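Local coordinates for multicopper oxidase type 1 (Nitrosomonas europaea, PDB 3G5W), which is a two-domain, laccase-like blue copper protein that probably couples oxidation of its substrates to electron transfer through bound copper ions, at residues N127-E132 / I211-G216; I122-N127 / R189-G194; I14-V17 / D21-T24. All coordinates share one frame; numbering follows the deposited sequence.

Contact 1 (N127-E132 / I211-G216); sequences NPLPIE and IAFKDG
E132 lays the middle of its side chain across the far end of the F213 ring: CG and CD of E132 both lie 3.6 Å from CZ of F213. The side chains meet at about a right angle, with the carboxylate plane turned 62° from the ring. L129 adds a looser apolar contact, its CD1 4.4 Å from F213 CZ, and I131 reaches strand 209-214 independently, with CD1 4.5 Å from A212 CB. In I131 the extended branch does this, CG1 standing anti to the backbone N (chi1 -163°) and carrying CD1 out to the alanine. A212 and F213 both face D237 of the adjacent strand 235-241, forming a classic beta bulge, and both direct their CB toward 127-132. The apolar patch continues on strand 217-225, where P218 packs against L129 and F213, and P222 against I131. Among polar interactions, the E132 carboxylate accepts a bond from within its own segment: L129 N donates to E132 OE1 at 2.9 Å in a nearly straight bond (168°), arriving from above the carboxylate plane. The other oxygen, OE2, forms a salt bridge with R189, whose guanidinium also makes a cation-pi contact with F213.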
loop_
_atom_site.group_PDB
_atom_site.type_symbol
_atom_site.label_atom_id
_atom_site.label_comp_id
_atom_site.label_asym_id
_atom_site.label_seq_id
_atom_site.Cartn_x
_atom_site.Cartn_y
_atom_site.Cartn_z
ATOM N N ASN A 127 14.269 13.319 -25.840
ATOM C CA ASN A 127 13.280 14.385 -25.967
ATOM C C ASN A 127 12.384 14.482 -24.726
ATOM O O ASN A 127 11.337 13.828 -24.651
ATOM C CB ASN A 127 12.453 14.186 -27.236
ATOM C CG ASN A 127 13.289 14.321 -28.493
ATOM O OD1 ASN A 127 13.824 15.393 -28.786
ATOM N ND2 ASN A 127 13.418 13.229 -29.236
ATOM N N PRO A 128 12.808 15.286 -23.737
ATOM C CA PRO A 128 12.032 15.450 -22.508
ATOM C C PRO A 128 10.678 16.104 -22.775
ATOM O O PRO A 128 10.552 16.927 -23.691
ATOM C CB PRO A 128 12.908 16.376 -21.651
ATOM C CG PRO A 128 14.255 16.348 -22.265
ATOM C CD PRO A 128 14.046 16.084 -23.718
ATOM N N LEU A 129 9.679 15.724 -21.982
ATOM C CA LEU A 129 8.342 16.303 -22.088
ATOM C C LEU A 129 8.343 17.743 -21.568
ATOM O O LEU A 129 9.220 18.107 -20.789
ATOM C CB LEU A 129 7.326 15.455 -21.317
ATOM C CG LEU A 129 7.154 13.970 -21.658
ATOM C CD1 LEU A 129 6.111 13.377 -20.731
ATOM C CD2 LEU A 129 6.759 13.736 -23.121
ATOM N N PRO A 130 7.373 18.572 -22.011
ATOM C CA PRO A 130 7.308 19.970 -21.554
ATOM C C PRO A 130 7.387 20.145 -20.027
ATOM O O PRO A 130 8.101 21.032 -19.556
ATOM C CB PRO A 130 5.964 20.452 -22.102
ATOM C CG PRO A 130 5.777 19.652 -23.344
ATOM C CD PRO A 130 6.307 18.277 -22.990
ATOM N N ILE A 131 6.683 19.311 -19.264
ATOM C CA ILE A 131 6.749 19.394 -17.798
ATOM C C ILE A 131 8.184 19.215 -17.251
ATOM O O ILE A 131 8.599 19.941 -16.345
ATOM C CB ILE A 131 5.718 18.457 -17.091
ATOM C CG1 ILE A 131 5.539 18.880 -15.622
ATOM C CG2 ILE A 131 6.101 16.968 -17.262
ATOM C CD1 ILE A 131 4.355 18.258 -14.918
ATOM N N GLU A 132 8.943 18.283 -17.832
ATOM C CA GLU A 132 10.341 18.062 -17.436
ATOM C C GLU A 132 11.227 19.287 -17.680
ATOM O O GLU A 132 12.168 19.545 -16.926
ATOM C CB GLU A 132 10.932 16.854 -18.167
ATOM C CG GLU A 132 10.137 15.560 -18.027
ATOM C CD GLU A 132 10.839 14.375 -18.689
ATOM O OE1 GLU A 132 10.404 13.957 -19.792
ATOM O OE2 GLU A 132 11.841 13.879 -18.114
ATOM N N ILE A 211 2.144 14.128 -9.110
ATOM C CA ILE A 211 2.712 12.797 -9.339
ATOM C C ILE A 211 2.743 12.597 -10.849
ATOM O O ILE A 211 1.712 12.323 -11.465
ATOM C CB ILE A 211 1.885 11.696 -8.624
ATOM C CG1 ILE A 211 1.752 12.030 -7.130
ATOM C CG2 ILE A 211 2.530 10.320 -8.830
ATOM C CD1 ILE A 211 0.654 11.300 -6.394
ATOM N N ALA A 212 3.926 12.759 -11.440
ATOM C CA ALA A 212 4.049 12.881 -12.898
ATOM C C ALA A 212 4.611 11.657 -13.632
ATOM O O ALA A 212 4.371 11.491 -14.838
ATOM C CB ALA A 212 4.860 14.126 -13.251
ATOM N N PHE A 213 5.380 10.832 -12.923
ATOM C CA PHE A 213 5.966 9.617 -13.502
ATOM C C PHE A 213 5.862 8.456 -12.518
ATOM O O PHE A 213 6.013 8.650 -11.309
ATOM C CB PHE A 213 7.450 9.825 -13.862
ATOM C CG PHE A 213 7.697 10.868 -14.928
ATOM C CD1 PHE A 213 7.990 10.489 -16.231
ATOM C CD2 PHE A 213 7.672 12.230 -14.616
ATOM C CE1 PHE A 213 8.228 11.441 -17.218
ATOM C CE2 PHE A 213 7.909 13.190 -15.595
ATOM C CZ PHE A 213 8.185 12.795 -16.898
ATOM N N LYS A 214 5.591 7.262 -13.047
ATOM C CA LYS A 214 5.668 6.020 -12.274
ATOM C C LYS A 214 6.607 5.073 -12.987
ATOM O O LYS A 214 6.486 4.879 -14.196
ATOM C CB LYS A 214 4.296 5.347 -12.098
ATOM C CG LYS A 214 4.400 3.929 -11.483
ATOM C CD LYS A 214 3.062 3.215 -11.342
ATOM C CE LYS A 214 3.264 1.702 -11.077
ATOM N NZ LYS A 214 4.344 1.402 -10.069
ATOM N N ASP A 215 7.541 4.493 -12.232
ATOM C CA ASP A 215 8.531 3.538 -12.756
ATOM C C ASP A 215 9.215 4.046 -14.029
ATOM O O ASP A 215 9.496 3.276 -14.944
ATOM C CB ASP A 215 7.890 2.164 -13.012
ATOM C CG ASP A 215 7.242 1.561 -11.766
ATOM O OD1 ASP A 215 6.538 0.538 -11.915
ATOM O OD2 ASP A 215 7.422 2.098 -10.647
ATOM N N GLY A 216 9.458 5.352 -14.084
ATOM C CA GLY A 216 10.137 5.954 -15.221
ATOM C C GLY A 216 9.197 6.491 -16.287
ATOM O O GLY A 216 9.568 7.408 -17.015
#

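Contact 2 (I122-N127 / R189-G194); sequences IVEPKN and RLRLIG
NH1 of R191 is gripped by T99 OG1 and by a water, and it lies under the side chain of I122. The water accepts from R191 NH1 at 3.0 Å, in the plane of the guanidinium at its edge, and donates to V123 O, also at 3.0 Å, so it links the backbone of one segment to the side chain of the other. NE of R191 is taken by a salt bridge to D138, which helps fix the rotation of the group. Over one face of the guanidinium sits I122 CG2, 3.6 Å from R191 NH1 and 3.8 Å from R191 CZ. The methyl is offset toward the rim, and chi1 of I122 (-54°) sets CG2 anti to the backbone N and turns it onto the arginine. The other isoleucine branch runs beside the arginine stem, CD1 of I122 lying 3.9 Å from CD of R191. Here two beta-sheets of the two-domain fold meet: strand 118-124, with 35-39 beside it, faces strand 187-194, and I140 of strand 137-146 also packs on I122. On the R191 guanidinium, R189 NE lies 3.4 Å above the face opposite I122, offset toward the rim. D237 pairs with R189 and, weakly and at long range, with R191 NH1; D138 and D237 presumably offset the gathered positive charge. E124 OE2, whose position is less certain, lies near R191 NH2 but well out of the guanidinium plane, a matter of opposite charges only.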
loop_
_atom_site.group_PDB
_atom_site.type_symbol
_atom_site.label_atom_id
_atom_site.label_comp_id
_atom_site.label_asym_id
_atom_site.label_seq_id
_atom_site.Cartn_x
_atom_site.Cartn_y
_atom_site.Cartn_z
ATOM N N ILE A 122 19.849 7.165 -13.386
ATOM C CA ILE A 122 19.012 8.187 -14.019
ATOM C C ILE A 122 19.274 8.229 -15.518
ATOM O O ILE A 122 20.376 8.565 -15.961
ATOM C CB ILE A 122 19.189 9.595 -13.390
ATOM C CG1 ILE A 122 18.974 9.564 -11.868
ATOM C CG2 ILE A 122 18.264 10.616 -14.073
ATOM C CD1 ILE A 122 17.662 8.934 -11.401
ATOM N N VAL A 123 18.260 7.860 -16.289
ATOM C CA VAL A 123 18.366 7.836 -17.737
ATOM C C VAL A 123 17.593 9.027 -18.297
ATOM O O VAL A 123 16.360 9.079 -18.207
ATOM C CB VAL A 123 17.825 6.510 -18.335
ATOM C CG1 VAL A 123 18.054 6.462 -19.836
ATOM C CG2 VAL A 123 18.476 5.308 -17.662
ATOM N N GLU A 124 18.331 9.979 -18.861
ATOM C CA GLU A 124 17.749 11.187 -19.437
ATOM C C GLU A 124 17.082 10.852 -20.760
ATOM O O GLU A 124 17.670 10.148 -21.575
ATOM C CB GLU A 124 18.838 12.236 -19.681
ATOM C CG GLU A 124 19.429 12.844 -18.425
ATOM C CD GLU A 124 18.473 13.787 -17.707
ATOM O OE1 GLU A 124 17.680 14.476 -18.391
ATOM O OE2 GLU A 124 18.510 13.847 -16.459
ATOM N N PRO A 125 15.846 11.340 -20.978
ATOM C CA PRO A 125 15.212 11.122 -22.280
ATOM C C PRO A 125 15.855 12.003 -23.356
ATOM O O PRO A 125 16.307 13.112 -23.055
ATOM C CB PRO A 125 13.754 11.527 -22.036
ATOM C CG PRO A 125 13.821 12.513 -20.912
ATOM C CD PRO A 125 14.979 12.099 -20.052
ATOM N N LYS A 126 15.917 11.506 -24.589
ATOM C CA LYS A 126 16.464 12.306 -25.691
ATOM C C LYS A 126 15.579 13.515 -25.989
ATOM O O LYS A 126 16.079 14.596 -26.323
ATOM C CB LYS A 126 16.672 11.462 -26.946
ATOM C CG LYS A 126 17.903 10.569 -26.886
ATOM C CD LYS A 126 18.533 10.404 -28.270
ATOM C CE LYS A 126 19.118 9.016 -28.451
ATOM N NZ LYS A 126 18.059 7.957 -28.538
ATOM N N ASN A 127 14.269 13.319 -25.840
ATOM C CA ASN A 127 13.280 14.385 -25.967
ATOM C C ASN A 127 12.384 14.482 -24.726
ATOM O O ASN A 127 11.337 13.828 -24.651
ATOM C CB ASN A 127 12.453 14.186 -27.236
ATOM C CG ASN A 127 13.289 14.321 -28.493
ATOM O OD1 ASN A 127 13.824 15.393 -28.786
ATOM N ND2 ASN A 127 13.418 13.229 -29.236
ATOM N N ARG A 189 11.899 18.516 -8.870
ATOM C CA ARG A 189 11.510 17.166 -9.203
ATOM C C ARG A 189 12.098 16.273 -8.122
ATOM O O ARG A 189 13.315 16.201 -7.980
ATOM C CB ARG A 189 12.076 16.812 -10.571
ATOM C CG ARG A 189 11.735 15.426 -11.088
ATOM C CD ARG A 189 12.308 15.258 -12.496
ATOM N NE ARG A 189 11.964 13.962 -13.072
ATOM C CZ ARG A 189 11.936 13.699 -14.378
ATOM N NH1 ARG A 189 11.602 12.486 -14.803
ATOM N NH2 ARG A 189 12.228 14.647 -15.264
ATOM N N LEU A 190 11.232 15.641 -7.335
ATOM C CA LEU A 190 11.662 14.654 -6.356
ATOM C C LEU A 190 11.516 13.254 -6.933
ATOM O O LEU A 190 10.405 12.792 -7.219
ATOM C CB LEU A 190 10.863 14.769 -5.055
ATOM C CG LEU A 190 10.672 16.140 -4.399
ATOM C CD1 LEU A 190 9.764 15.998 -3.174
ATOM C CD2 LEU A 190 12.003 16.784 -4.026
ATOM N N ARG A 191 12.644 12.580 -7.104
ATOM C CA ARG A 191 12.641 11.221 -7.633
ATOM C C ARG A 191 12.644 10.251 -6.447
ATOM O O ARG A 191 13.686 10.007 -5.832
ATOM C CB ARG A 191 13.841 11.012 -8.562
ATOM C CG ARG A 191 13.905 12.008 -9.737
ATOM C CD ARG A 191 15.150 11.776 -10.592
ATOM N NE ARG A 191 15.251 12.699 -11.729
ATOM C CZ ARG A 191 15.072 12.358 -13.002
ATOM N NH1 ARG A 191 14.757 11.110 -13.338
ATOM N NH2 ARG A 191 15.214 13.277 -13.956
ATOM N N LEU A 192 11.460 9.742 -6.103
ATOM C CA LEU A 192 11.300 8.873 -4.940
ATOM C C LEU A 192 11.518 7.431 -5.364
ATOM O O LEU A 192 10.906 6.967 -6.323
ATOM C CB LEU A 192 9.895 9.026 -4.328
ATOM C CG LEU A 192 9.367 10.432 -4.003
ATOM C CD1 LEU A 192 7.954 10.347 -3.427
ATOM C CD2 LEU A 192 10.303 11.183 -3.057
ATOM N N ILE A 193 12.394 6.728 -4.651
ATOM C CA ILE A 193 12.693 5.332 -4.954
ATOM C C ILE A 193 12.421 4.477 -3.719
ATOM O O ILE A 193 12.962 4.738 -2.648
ATOM C CB ILE A 193 14.153 5.138 -5.473
ATOM C CG1 ILE A 193 14.437 6.092 -6.655
ATOM C CG2 ILE A 193 14.382 3.670 -5.882
ATOM C CD1 ILE A 193 15.901 6.150 -7.118
ATOM N N GLY A 194 11.544 3.487 -3.876
ATOM C CA GLY A 194 11.189 2.577 -2.791
ATOM C C GLY A 194 12.212 1.461 -2.682
ATOM O O GLY A 194 12.000 0.356 -3.179
HETATM O O HOH W 1 14.843 10.879 -16.338
#

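Contact 3 (I14-V17 / D21-T24); sequences IVLV and DFHT
Strands 2-15 and 20-27 form a beta hairpin near the start of the first domain, and this contact is the end of its ladder closest to the turn. I14 and F22 are a hydrogen-bonded antiparallel pair: I14 N donates to F22 O at 3.1 Å, nearly straight (170°) and in the carbonyl plane, while F22 N, tilted from the I14 carbonyl plane, donates to I14 O at 2.8 Å, less straight at 151°. I14 O also receives a CA-H...O contact from D21 CA at 3.2 Å, so a single carbonyl serves two neighbouring residues. V15 and D21 form the next, non-hydrogen-bonded pair, where V15 CG2 touches D21 CB at 4.2 Å on one face of the sheet; the carboxylate of D21 leads away to a salt bridge with R13. On the I14 and F22 face the contacts across the hairpin are mainly between carbons. I14 crosses T24 at about a right angle, and CG1 and CD1 of I14 both lie 3.8 Å from T24 CG2; chi1 of 67° places CG1 between the backbone N and the carbonyl carbon, leaning over the partner strand. T24 OG1 is meanwhile bonded to T12 O, two residue pairs further from the turn. At the corner, L16 CD1 lies 4.1 Å from F22 CD2. W146, on strand 137-146, meets the F22 ring edge-to-face and also touches I14 and L16, while Y166 and T168 cover L16. The T24 side chain lies about 10 Å from the type 1 copper ion ligated by H56, C104, H111 and M117, and the hairpin belongs to the beta-sandwich characteristic of the cupredoxin domains of multicopper oxidases.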
loop_
_atom_site.group_PDB
_atom_site.type_symbol
_atom_site.label_atom_id
_atom_site.label_comp_id
_atom_site.label_asym_id
_atom_site.label_seq_id
_atom_site.Cartn_x
_atom_site.Cartn_y
_atom_site.Cartn_z
ATOM N N ILE A 14 28.697 2.395 7.784
ATOM C CA ILE A 14 27.982 3.673 7.664
ATOM C C ILE A 14 27.270 3.980 8.979
ATOM O O ILE A 14 27.097 3.095 9.817
ATOM C CB ILE A 14 26.970 3.698 6.471
ATOM C CG1 ILE A 14 25.793 2.734 6.697
ATOM C CG2 ILE A 14 27.683 3.437 5.129
ATOM C CD1 ILE A 14 24.618 2.932 5.713
ATOM N N VAL A 15 26.885 5.239 9.159
ATOM C CA VAL A 15 26.155 5.679 10.342
ATOM C C VAL A 15 24.824 6.286 9.897
ATOM O O VAL A 15 24.802 7.252 9.132
ATOM C CB VAL A 15 26.970 6.717 11.165
ATOM C CG1 VAL A 15 26.147 7.243 12.334
ATOM C CG2 VAL A 15 28.286 6.106 11.662
ATOM N N LEU A 16 23.721 5.709 10.363
ATOM C CA LEU A 16 22.392 6.178 9.966
ATOM C C LEU A 16 22.044 7.499 10.656
ATOM O O LEU A 16 21.701 8.485 9.999
ATOM C CB LEU A 16 21.329 5.110 10.259
ATOM C CG LEU A 16 21.516 3.696 9.691
ATOM C CD1 LEU A 16 20.289 2.840 10.001
ATOM C CD2 LEU A 16 21.794 3.709 8.182
ATOM N N VAL A 17 22.135 7.495 11.982
ATOM C CA VAL A 17 21.906 8.664 12.832
ATOM C C VAL A 17 22.654 8.437 14.124
ATOM O O VAL A 17 22.860 7.292 14.518
ATOM C CB VAL A 17 20.442 8.833 13.310
ATOM C CG1 VAL A 17 19.877 10.197 12.941
ATOM C CG2 VAL A 17 19.561 7.642 12.948
ATOM N N ASP A 21 25.294 2.743 13.863
ATOM C CA ASP A 21 26.075 2.343 12.702
ATOM C C ASP A 21 25.518 1.067 12.071
ATOM O O ASP A 21 24.692 0.379 12.675
ATOM C CB ASP A 21 27.572 2.213 13.046
ATOM C CG ASP A 21 27.888 1.006 13.929
ATOM O OD1 ASP A 21 26.976 0.432 14.561
ATOM O OD2 ASP A 21 29.079 0.635 14.003
ATOM N N PHE A 22 25.953 0.772 10.848
ATOM C CA PHE A 22 25.519 -0.435 10.156
ATOM C C PHE A 22 26.637 -0.983 9.277
ATOM O O PHE A 22 27.382 -0.217 8.677
ATOM C CB PHE A 22 24.279 -0.142 9.301
ATOM C CG PHE A 22 23.138 -1.087 9.553
ATOM C CD1 PHE A 22 23.047 -2.293 8.862
ATOM C CD2 PHE A 22 22.164 -0.779 10.493
ATOM C CE1 PHE A 22 21.989 -3.172 9.105
ATOM C CE2 PHE A 22 21.106 -1.647 10.738
ATOM C CZ PHE A 22 21.024 -2.848 10.043
ATOM N N HIS A 23 26.738 -2.310 9.211
ATOM C CA HIS A 23 27.671 -2.998 8.329
ATOM C C HIS A 23 27.004 -3.155 6.958
ATOM O O HIS A 23 25.905 -3.709 6.854
ATOM C CB HIS A 23 28.023 -4.367 8.921
ATOM C CG HIS A 23 29.140 -5.080 8.221
ATOM N ND1 HIS A 23 29.188 -5.249 6.852
ATOM C CD2 HIS A 23 30.234 -5.708 8.712
ATOM C CE1 HIS A 23 30.274 -5.930 6.531
ATOM N NE2 HIS A 23 30.929 -6.216 7.642
ATOM N N THR A 24 27.658 -2.649 5.918
ATOM C CA THR A 24 27.107 -2.678 4.566
ATOM C C THR A 24 28.080 -3.290 3.566
ATOM O O THR A 24 29.301 -3.300 3.787
ATOM C CB THR A 24 26.708 -1.259 4.066
ATOM O OG1 THR A 24 27.872 -0.423 3.982
ATOM C CG2 THR A 24 25.670 -0.615 4.981
#

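Contact 3 comes first and closes the short loop of a beta hairpin within the first domain. The chain then runs through strand 118-124 to N127, the residue contacts 1 and 2 share: segment 122-127 meets strand 187-194, while the following connection, 127-132, meets strand 209-214. Because 189-194 precedes 211-216, the two closures cross along the chain. Both lead into the same sheet of the second domain, so contacts 1 and 2 tie the exit of the first domain to its partner; they touch mainly through R189, with E132 also packing on P125. Contact 3 lies on the opposite side of the chain's centre, about 27 Å from contact 2 and 33 Å from contact 1, centre to centre.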